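Local structure of intermedilysin (5IMW) at residues Tyr360-Gly371 against Gly407-Gly418; Lys29-Glu37 against Val46-Ser54. The protein probably lyses host cells by binding cholesterol-containing membranes, changing shape and inserting as an oligomeric pore. One frame throughout, in Å; residues are numbered along the deposited sequence.

Contact 1 (Tyr360-Gly371 against Gly407-Gly418); sequences YKDGALTLNHDG and GAHYSTTLRFKG
The edge strand Tyr410-Leu414 pairs antiparallel with the inner strand Leu365-His369 in one sheet of the C-terminal beta sandwich, the domain that in cholesterol-dependent cytolysins engages the membrane. Their axes run 164° apart and approach to 4.7 Å. The register follows from reciprocal backbone bonds in the hydrogen-bonded pairs Leu365/Leu414 and Leu367/Thr412, Leu365 N reaching Leu414 O at 2.7 Å. At the far end, His369 N donates to Tyr410 O, while the return bond from Tyr410 N to His369 O is weak. Leu365, Leu367, Thr412 and Leu414 face inward, where Trp399 of the opposing sheet touches Leu367, Thr412 and Leu414. CD1 of Leu414 sits 3.9 Å from CD2 of Leu367 and reaches CG of Leu365 as well, so one methyl bridges two leucines. CB of Leu365 meets the Phe416 ring at its edge through CE2, and that ring also stands edge-to-face with Trp381. Next to the strand end, Gly407 O lies over one face of the His369 imidazole, whose NE2 is bonded to Phe373 O. The other face of the pair carries polar groups: with OG1 beside its own backbone N (chi1 -79°), the Thr366 hydroxyl donates a hydrogen bond to Thr413 OG1 at 2.6 Å.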
# COMPACT_ATOMS: atom_id res chain seq x y z
N TYR A 360 -7.10 12.16 -22.23
CA TYR A 360 -6.50 13.37 -22.78
C TYR A 360 -7.63 14.27 -23.27
O TYR A 360 -8.40 13.89 -24.16
CB TYR A 360 -5.54 13.05 -23.93
CG TYR A 360 -4.32 12.25 -23.51
CD1 TYR A 360 -3.18 12.89 -23.05
CD2 TYR A 360 -4.31 10.86 -23.58
CE1 TYR A 360 -2.06 12.17 -22.67
CE2 TYR A 360 -3.20 10.13 -23.20
CZ TYR A 360 -2.07 10.79 -22.75
OH TYR A 360 -0.96 10.08 -22.37
N LYS A 361 -7.73 15.46 -22.69
CA LYS A 361 -8.80 16.39 -23.04
C LYS A 361 -8.49 17.03 -24.39
O LYS A 361 -7.42 16.86 -24.97
CB LYS A 361 -8.96 17.47 -21.97
CG LYS A 361 -8.66 17.03 -20.53
CD LYS A 361 -9.59 15.93 -20.04
CE LYS A 361 -8.87 14.93 -19.15
NZ LYS A 361 -7.98 15.58 -18.14
N ASP A 362 -9.47 17.77 -24.91
CA ASP A 362 -9.25 18.56 -26.11
C ASP A 362 -8.49 19.83 -25.75
O ASP A 362 -8.70 20.41 -24.68
CB ASP A 362 -10.58 18.91 -26.78
CG ASP A 362 -11.24 17.70 -27.43
OD1 ASP A 362 -10.80 16.56 -27.15
OD2 ASP A 362 -12.20 17.88 -28.20
N GLY A 363 -7.60 20.26 -26.64
CA GLY A 363 -6.74 21.39 -26.41
C GLY A 363 -6.90 22.47 -27.46
O GLY A 363 -7.64 22.33 -28.44
N ALA A 364 -6.18 23.57 -27.24
CA ALA A 364 -6.20 24.70 -28.15
C ALA A 364 -4.95 25.53 -27.92
O ALA A 364 -4.54 25.73 -26.78
CB ALA A 364 -7.46 25.56 -27.97
N LEU A 365 -4.35 26.00 -29.01
CA LEU A 365 -3.17 26.86 -28.94
C LEU A 365 -3.43 28.11 -29.76
O LEU A 365 -3.70 28.02 -30.96
CB LEU A 365 -1.93 26.12 -29.46
CG LEU A 365 -0.74 27.00 -29.87
CD1 LEU A 365 -0.32 27.93 -28.75
CD2 LEU A 365 0.43 26.14 -30.31
N THR A 366 -3.36 29.26 -29.11
CA THR A 366 -3.58 30.55 -29.74
C THR A 366 -2.24 31.24 -29.95
O THR A 366 -1.44 31.36 -29.01
CB THR A 366 -4.50 31.42 -28.88
OG1 THR A 366 -5.86 31.00 -29.06
CG2 THR A 366 -4.38 32.89 -29.22
N LEU A 367 -1.98 31.68 -31.18
CA LEU A 367 -0.78 32.43 -31.51
C LEU A 367 -1.16 33.89 -31.73
O LEU A 367 -2.10 34.19 -32.48
CB LEU A 367 -0.11 31.87 -32.77
CG LEU A 367 -0.22 30.37 -33.01
CD1 LEU A 367 0.55 29.98 -34.27
CD2 LEU A 367 0.30 29.58 -31.82
N ASN A 368 -0.43 34.80 -31.08
CA ASN A 368 -0.67 36.23 -31.20
C ASN A 368 0.63 36.94 -31.53
O ASN A 368 1.70 36.55 -31.04
CB ASN A 368 -1.26 36.80 -29.90
CG ASN A 368 -2.61 36.20 -29.55
OD1 ASN A 368 -3.11 35.31 -30.24
ND2 ASN A 368 -3.20 36.67 -28.46
N HIS A 369 0.54 37.97 -32.36
CA HIS A 369 1.70 38.78 -32.72
C HIS A 369 1.28 40.24 -32.74
O HIS A 369 0.45 40.63 -33.57
CB HIS A 369 2.27 38.37 -34.08
CG HIS A 369 3.46 39.17 -34.51
ND1 HIS A 369 4.10 40.07 -33.68
CD2 HIS A 369 4.13 39.20 -35.68
CE1 HIS A 369 5.11 40.62 -34.32
NE2 HIS A 369 5.15 40.11 -35.54
N ASP A 370 1.84 41.04 -31.84
CA ASP A 370 1.55 42.47 -31.75
C ASP A 370 2.85 43.26 -31.73
O ASP A 370 3.19 43.96 -30.78
CB ASP A 370 0.69 42.78 -30.53
CG ASP A 370 -0.78 42.50 -30.77
OD1 ASP A 370 -1.28 42.81 -31.88
OD2 ASP A 370 -1.45 41.97 -29.86
N GLY A 371 3.61 43.14 -32.83
CA GLY A 371 4.81 43.92 -33.00
C GLY A 371 4.90 44.42 -34.43
O GLY A 371 4.28 43.88 -35.35
N GLY A 407 1.86 39.84 -39.69
CA GLY A 407 1.87 41.28 -39.52
C GLY A 407 1.58 41.79 -38.12
O GLY A 407 1.92 41.14 -37.12
N ALA A 408 0.94 42.96 -38.04
CA ALA A 408 0.82 43.68 -36.78
C ALA A 408 -0.22 43.07 -35.85
O ALA A 408 0.06 42.79 -34.68
CB ALA A 408 0.49 45.15 -37.05
N HIS A 409 -1.44 42.86 -36.35
CA HIS A 409 -2.54 42.35 -35.54
C HIS A 409 -2.93 40.96 -36.03
O HIS A 409 -3.99 40.75 -36.63
CB HIS A 409 -3.73 43.32 -35.59
CG HIS A 409 -3.43 44.67 -35.01
ND1 HIS A 409 -2.26 44.95 -34.34
CD2 HIS A 409 -4.15 45.82 -35.01
CE1 HIS A 409 -2.27 46.21 -33.95
NE2 HIS A 409 -3.41 46.76 -34.35
N TYR A 410 -2.05 39.99 -35.78
CA TYR A 410 -2.25 38.61 -36.22
C TYR A 410 -2.63 37.75 -35.03
O TYR A 410 -1.93 37.73 -34.01
CB TYR A 410 -1.00 38.06 -36.89
CG TYR A 410 -1.17 36.64 -37.39
CD1 TYR A 410 -2.00 36.36 -38.47
CD2 TYR A 410 -0.51 35.58 -36.79
CE1 TYR A 410 -2.17 35.07 -38.93
CE2 TYR A 410 -0.67 34.29 -37.24
CZ TYR A 410 -1.50 34.04 -38.31
OH TYR A 410 -1.67 32.75 -38.77
N SER A 411 -3.74 37.02 -35.16
CA SER A 411 -4.20 36.11 -34.12
C SER A 411 -4.95 34.96 -34.76
O SER A 411 -5.92 35.18 -35.50
CB SER A 411 -5.09 36.82 -33.10
OG SER A 411 -5.64 35.90 -32.18
N THR A 412 -4.52 33.73 -34.47
CA THR A 412 -5.14 32.53 -35.01
C THR A 412 -5.12 31.44 -33.95
O THR A 412 -4.18 31.34 -33.15
CB THR A 412 -4.43 32.06 -36.28
OG1 THR A 412 -4.97 30.80 -36.69
CG2 THR A 412 -2.94 31.93 -36.05
N THR A 413 -6.16 30.60 -33.97
CA THR A 413 -6.36 29.57 -32.96
C THR A 413 -6.29 28.20 -33.60
O THR A 413 -6.99 27.93 -34.58
CB THR A 413 -7.70 29.78 -32.24
OG1 THR A 413 -7.47 30.30 -30.93
CG2 THR A 413 -8.50 28.47 -32.12
N LEU A 414 -5.45 27.33 -33.04
CA LEU A 414 -5.34 25.94 -33.45
C LEU A 414 -6.02 25.07 -32.41
O LEU A 414 -5.71 25.18 -31.22
CB LEU A 414 -3.87 25.54 -33.61
CG LEU A 414 -3.02 26.48 -34.45
CD1 LEU A 414 -1.71 26.81 -33.74
CD2 LEU A 414 -2.74 25.87 -35.80
N ARG A 415 -6.93 24.22 -32.85
CA ARG A 415 -7.73 23.40 -31.94
C ARG A 415 -7.36 21.93 -32.15
O ARG A 415 -7.80 21.30 -33.12
CB ARG A 415 -9.22 23.64 -32.16
CG ARG A 415 -9.63 25.11 -32.02
CD ARG A 415 -10.97 25.29 -31.31
NE ARG A 415 -11.86 26.19 -32.03
CZ ARG A 415 -13.11 26.45 -31.67
NH1 ARG A 415 -13.63 25.88 -30.59
NH2 ARG A 415 -13.85 27.28 -32.39
N PHE A 416 -6.54 21.40 -31.25
CA PHE A 416 -6.11 20.01 -31.30
C PHE A 416 -7.07 19.13 -30.51
O PHE A 416 -7.65 19.55 -29.51
CB PHE A 416 -4.70 19.85 -30.74
CG PHE A 416 -3.68 20.77 -31.35
CD1 PHE A 416 -3.25 20.58 -32.66
CD2 PHE A 416 -3.14 21.81 -30.62
CE1 PHE A 416 -2.31 21.42 -33.21
CE2 PHE A 416 -2.19 22.65 -31.17
CZ PHE A 416 -1.78 22.46 -32.47
N LYS A 417 -7.22 17.89 -30.97
CA LYS A 417 -7.97 16.89 -30.23
C LYS A 417 -7.02 16.11 -29.32
O LYS A 417 -5.81 16.38 -29.26
CB LYS A 417 -8.73 15.98 -31.19
CG LYS A 417 -10.23 16.24 -31.22
CD LYS A 417 -10.91 15.48 -32.35
CE LYS A 417 -12.42 15.66 -32.31
NZ LYS A 417 -13.13 14.60 -33.07
N GLY A 418 -7.56 15.13 -28.59
CA GLY A 418 -6.79 14.46 -27.55
C GLY A 418 -5.71 13.53 -28.07
O GLY A 418 -4.83 13.14 -27.29

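Contact 2 (Lys29-Glu37 against Val46-Ser54); sequences KLKNHSSRE and VVIEKKKQS
Lys52 turns its side chain toward the extended segment Leu30-His33 and lies along that backbone. Its CG is anti to the backbone N and the chain then bends at chi2 (-88°), which carries CE to 3.2 Å from Leu30 O while CB rests 3.7 Å from His33 N. Here the lysine meets main chain with its methylenes; the ammonium group has a long, weak ion pair with Asp351, whose carboxylate also accepts a hydrogen bond from Leu30 N. Asn32 crosses this lysine at a slant, its OD1 near CE.

Farther along, Arg36 lies across Val47 and Glu49, its CD 4.0 Å from Val47 CG1 and also passing Glu49 OE1. The guanidinium and carboxylate planes are 74° apart and the charged atoms do not touch, Arg36 NE being 5.6 Å from Glu49 OE1. Each charge has another partner: Arg36 NH2 forms a salt bridge with Glu392, a zinc ligand in another structure of this protein but metal-free here, and Glu49 OE2 forms one with Lys51 NZ, its hydrogen bond weak. Glu49 CG packs 3.3 Å from Ser35 O.

Backbone pairing is sparse. Ile48 N gives a straight bond to Glu37 O (2.8 Å, N-H...O 173°), whereas the two bonds between Ser35 and Lys50 are bent, and Lys50 N stands above the carbonyl plane of Ser35. The Lys50 carbonyl oxygen also lies near the plane of the His33 ring, at its edge.

The 29-37 segment is a loop, between strands 24-26 and 44-59, that runs antiparallel along the latter, an outermost strand of the three-stranded sheet of domain 2, the elongated linking domain of cholesterol-dependent cytolysins. On its other edge, strand 44-59 is hydrogen-bonded to strand 346-361, with Val47 bonded to Thr358 and Glu49 to Lys356.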
# COMPACT_ATOMS: atom_id res chain seq x y z
N LYS A 29 5.58 -14.96 -11.92
CA LYS A 29 6.47 -14.07 -12.67
C LYS A 29 6.04 -14.10 -14.13
O LYS A 29 6.06 -15.16 -14.76
CB LYS A 29 7.93 -14.50 -12.52
CG LYS A 29 8.53 -14.20 -11.16
CD LYS A 29 9.83 -13.39 -11.23
CE LYS A 29 11.05 -14.24 -10.91
NZ LYS A 29 12.24 -13.40 -10.62
N LEU A 30 5.65 -12.94 -14.65
CA LEU A 30 5.14 -12.83 -16.01
C LEU A 30 6.15 -12.12 -16.90
O LEU A 30 6.97 -11.33 -16.43
CB LEU A 30 3.81 -12.07 -16.03
CG LEU A 30 2.81 -12.38 -14.91
CD1 LEU A 30 1.50 -11.66 -15.18
CD2 LEU A 30 2.58 -13.87 -14.76
N LYS A 31 6.09 -12.41 -18.19
CA LYS A 31 6.89 -11.68 -19.15
C LYS A 31 6.25 -10.32 -19.42
O LYS A 31 5.03 -10.17 -19.36
CB LYS A 31 7.04 -12.45 -20.47
CG LYS A 31 8.48 -12.76 -20.90
CD LYS A 31 9.40 -11.54 -20.89
CE LYS A 31 10.85 -11.93 -20.71
NZ LYS A 31 11.67 -10.80 -20.17
N ASN A 32 7.09 -9.33 -19.71
CA ASN A 32 6.60 -7.99 -19.98
C ASN A 32 5.47 -8.03 -20.99
O ASN A 32 5.50 -8.81 -21.95
CB ASN A 32 7.74 -7.10 -20.49
CG ASN A 32 8.91 -7.05 -19.53
OD1 ASN A 32 9.12 -7.97 -18.73
ND2 ASN A 32 9.69 -5.98 -19.59
N HIS A 33 4.44 -7.20 -20.76
CA HIS A 33 3.25 -7.17 -21.61
C HIS A 33 2.75 -5.73 -21.69
O HIS A 33 1.70 -5.37 -21.15
CB HIS A 33 2.16 -8.11 -21.08
CG HIS A 33 0.93 -8.14 -21.92
ND1 HIS A 33 -0.02 -7.14 -21.90
CD2 HIS A 33 0.49 -9.06 -22.82
CE1 HIS A 33 -0.99 -7.44 -22.74
NE2 HIS A 33 -0.71 -8.60 -23.31
N SER A 34 3.52 -4.88 -22.36
CA SER A 34 3.07 -3.52 -22.64
C SER A 34 2.02 -3.54 -23.74
O SER A 34 2.27 -4.05 -24.84
CB SER A 34 4.26 -2.65 -23.04
OG SER A 34 5.11 -2.41 -21.93
N SER A 35 0.85 -2.98 -23.44
CA SER A 35 -0.27 -3.00 -24.37
C SER A 35 -1.08 -1.72 -24.18
O SER A 35 -0.95 -1.03 -23.16
CB SER A 35 -1.14 -4.24 -24.15
OG SER A 35 -2.32 -4.18 -24.93
N ARG A 36 -1.91 -1.41 -25.17
CA ARG A 36 -2.72 -0.20 -25.15
C ARG A 36 -4.09 -0.49 -25.76
O ARG A 36 -4.38 -1.60 -26.19
CB ARG A 36 -2.02 0.95 -25.91
CG ARG A 36 -0.79 1.50 -25.21
CD ARG A 36 -0.59 2.97 -25.55
NE ARG A 36 -0.65 3.22 -26.98
CZ ARG A 36 -0.71 4.43 -27.53
NH1 ARG A 36 -0.73 5.52 -26.77
NH2 ARG A 36 -0.77 4.56 -28.85
N GLU A 37 -4.93 0.55 -25.78
CA GLU A 37 -6.27 0.48 -26.33
C GLU A 37 -6.89 1.87 -26.24
O GLU A 37 -6.89 2.49 -25.17
CB GLU A 37 -7.13 -0.54 -25.57
CG GLU A 37 -8.20 -1.22 -26.41
CD GLU A 37 -9.50 -0.43 -26.46
OE1 GLU A 37 -9.47 0.80 -26.27
OE2 GLU A 37 -10.56 -1.05 -26.69
N VAL A 46 -9.05 8.95 -24.57
CA VAL A 46 -8.66 8.22 -23.37
C VAL A 46 -8.02 6.90 -23.75
O VAL A 46 -8.40 6.24 -24.73
CB VAL A 46 -9.87 8.00 -22.43
CG1 VAL A 46 -11.12 7.65 -23.22
CG2 VAL A 46 -9.59 6.94 -21.37
N VAL A 47 -7.02 6.50 -22.96
CA VAL A 47 -6.17 5.36 -23.25
C VAL A 47 -6.34 4.34 -22.13
O VAL A 47 -6.33 4.70 -20.95
CB VAL A 47 -4.69 5.78 -23.38
CG1 VAL A 47 -3.89 4.69 -24.06
CG2 VAL A 47 -4.57 7.10 -24.13
N ILE A 48 -6.48 3.07 -22.50
CA ILE A 48 -6.55 1.97 -21.54
C ILE A 48 -5.28 1.13 -21.69
O ILE A 48 -5.23 0.21 -22.52
CB ILE A 48 -7.81 1.11 -21.75
CG1 ILE A 48 -9.06 1.96 -21.50
CG2 ILE A 48 -7.79 -0.11 -20.83
CD1 ILE A 48 -10.37 1.25 -21.80
N GLU A 49 -4.26 1.44 -20.90
CA GLU A 49 -2.95 0.82 -21.03
C GLU A 49 -2.79 -0.29 -20.00
O GLU A 49 -2.94 -0.05 -18.80
CB GLU A 49 -1.85 1.88 -20.87
CG GLU A 49 -0.43 1.32 -20.85
CD GLU A 49 0.63 2.41 -20.98
OE1 GLU A 49 0.30 3.50 -21.50
OE2 GLU A 49 1.78 2.17 -20.57
N LYS A 50 -2.49 -1.50 -20.48
CA LYS A 50 -2.24 -2.65 -19.63
C LYS A 50 -0.75 -2.98 -19.67
O LYS A 50 -0.20 -3.23 -20.75
CB LYS A 50 -3.06 -3.86 -20.07
CG LYS A 50 -4.55 -3.72 -19.83
CD LYS A 50 -5.31 -4.97 -20.27
CE LYS A 50 -6.75 -4.93 -19.79
NZ LYS A 50 -7.60 -5.95 -20.47
N LYS A 51 -0.11 -2.98 -18.51
CA LYS A 51 1.31 -3.25 -18.38
C LYS A 51 1.55 -4.42 -17.44
O LYS A 51 0.62 -4.97 -16.84
CB LYS A 51 2.04 -2.00 -17.89
CG LYS A 51 2.46 -1.04 -18.99
CD LYS A 51 3.00 0.26 -18.41
CE LYS A 51 4.27 0.70 -19.12
NZ LYS A 51 4.57 2.14 -18.90
N LYS A 52 2.82 -4.79 -17.31
CA LYS A 52 3.26 -5.81 -16.37
C LYS A 52 4.04 -5.12 -15.26
O LYS A 52 5.04 -4.44 -15.53
CB LYS A 52 4.12 -6.87 -17.06
CG LYS A 52 4.85 -7.83 -16.13
CD LYS A 52 6.22 -7.29 -15.70
CE LYS A 52 7.09 -8.37 -15.11
NZ LYS A 52 8.23 -7.80 -14.35
N GLN A 53 3.57 -5.27 -14.02
CA GLN A 53 4.18 -4.63 -12.87
C GLN A 53 4.53 -5.67 -11.83
O GLN A 53 3.96 -6.77 -11.80
CB GLN A 53 3.25 -3.57 -12.26
CG GLN A 53 2.97 -2.39 -13.18
CD GLN A 53 4.10 -1.38 -13.20
OE1 GLN A 53 5.24 -1.71 -13.55
NE2 GLN A 53 3.80 -0.14 -12.81
N SER A 54 5.49 -5.32 -10.97
CA SER A 54 5.93 -6.18 -9.89
C SER A 54 5.83 -5.42 -8.57
O SER A 54 6.06 -4.21 -8.52
CB SER A 54 7.37 -6.67 -10.11
OG SER A 54 8.30 -5.61 -9.95

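How the contacts relate
Contact 1 is partly buried, at one end of the molecule, whereas contact 2 is a surface contact nearer its middle; their centres are 35 Å apart. The first buries 933 Å² between two segments with regular strand pairing and an apolar inner face. The second buries 593 Å² with few main-chain bonds, and relies on lysine methylenes laid against the backbone and an arginine methylene against a valine and a glutamate, with charges paired both within 46-54 and to Glu392 beyond. They share a sheet only at the start of contact 1, where Tyr360 and Lys361 end strand 346-361, the neighbour of strand 44-59. There Tyr360 CE2 packs 3.5 Å from Val47 CG2, as the chain passes into the sandwich.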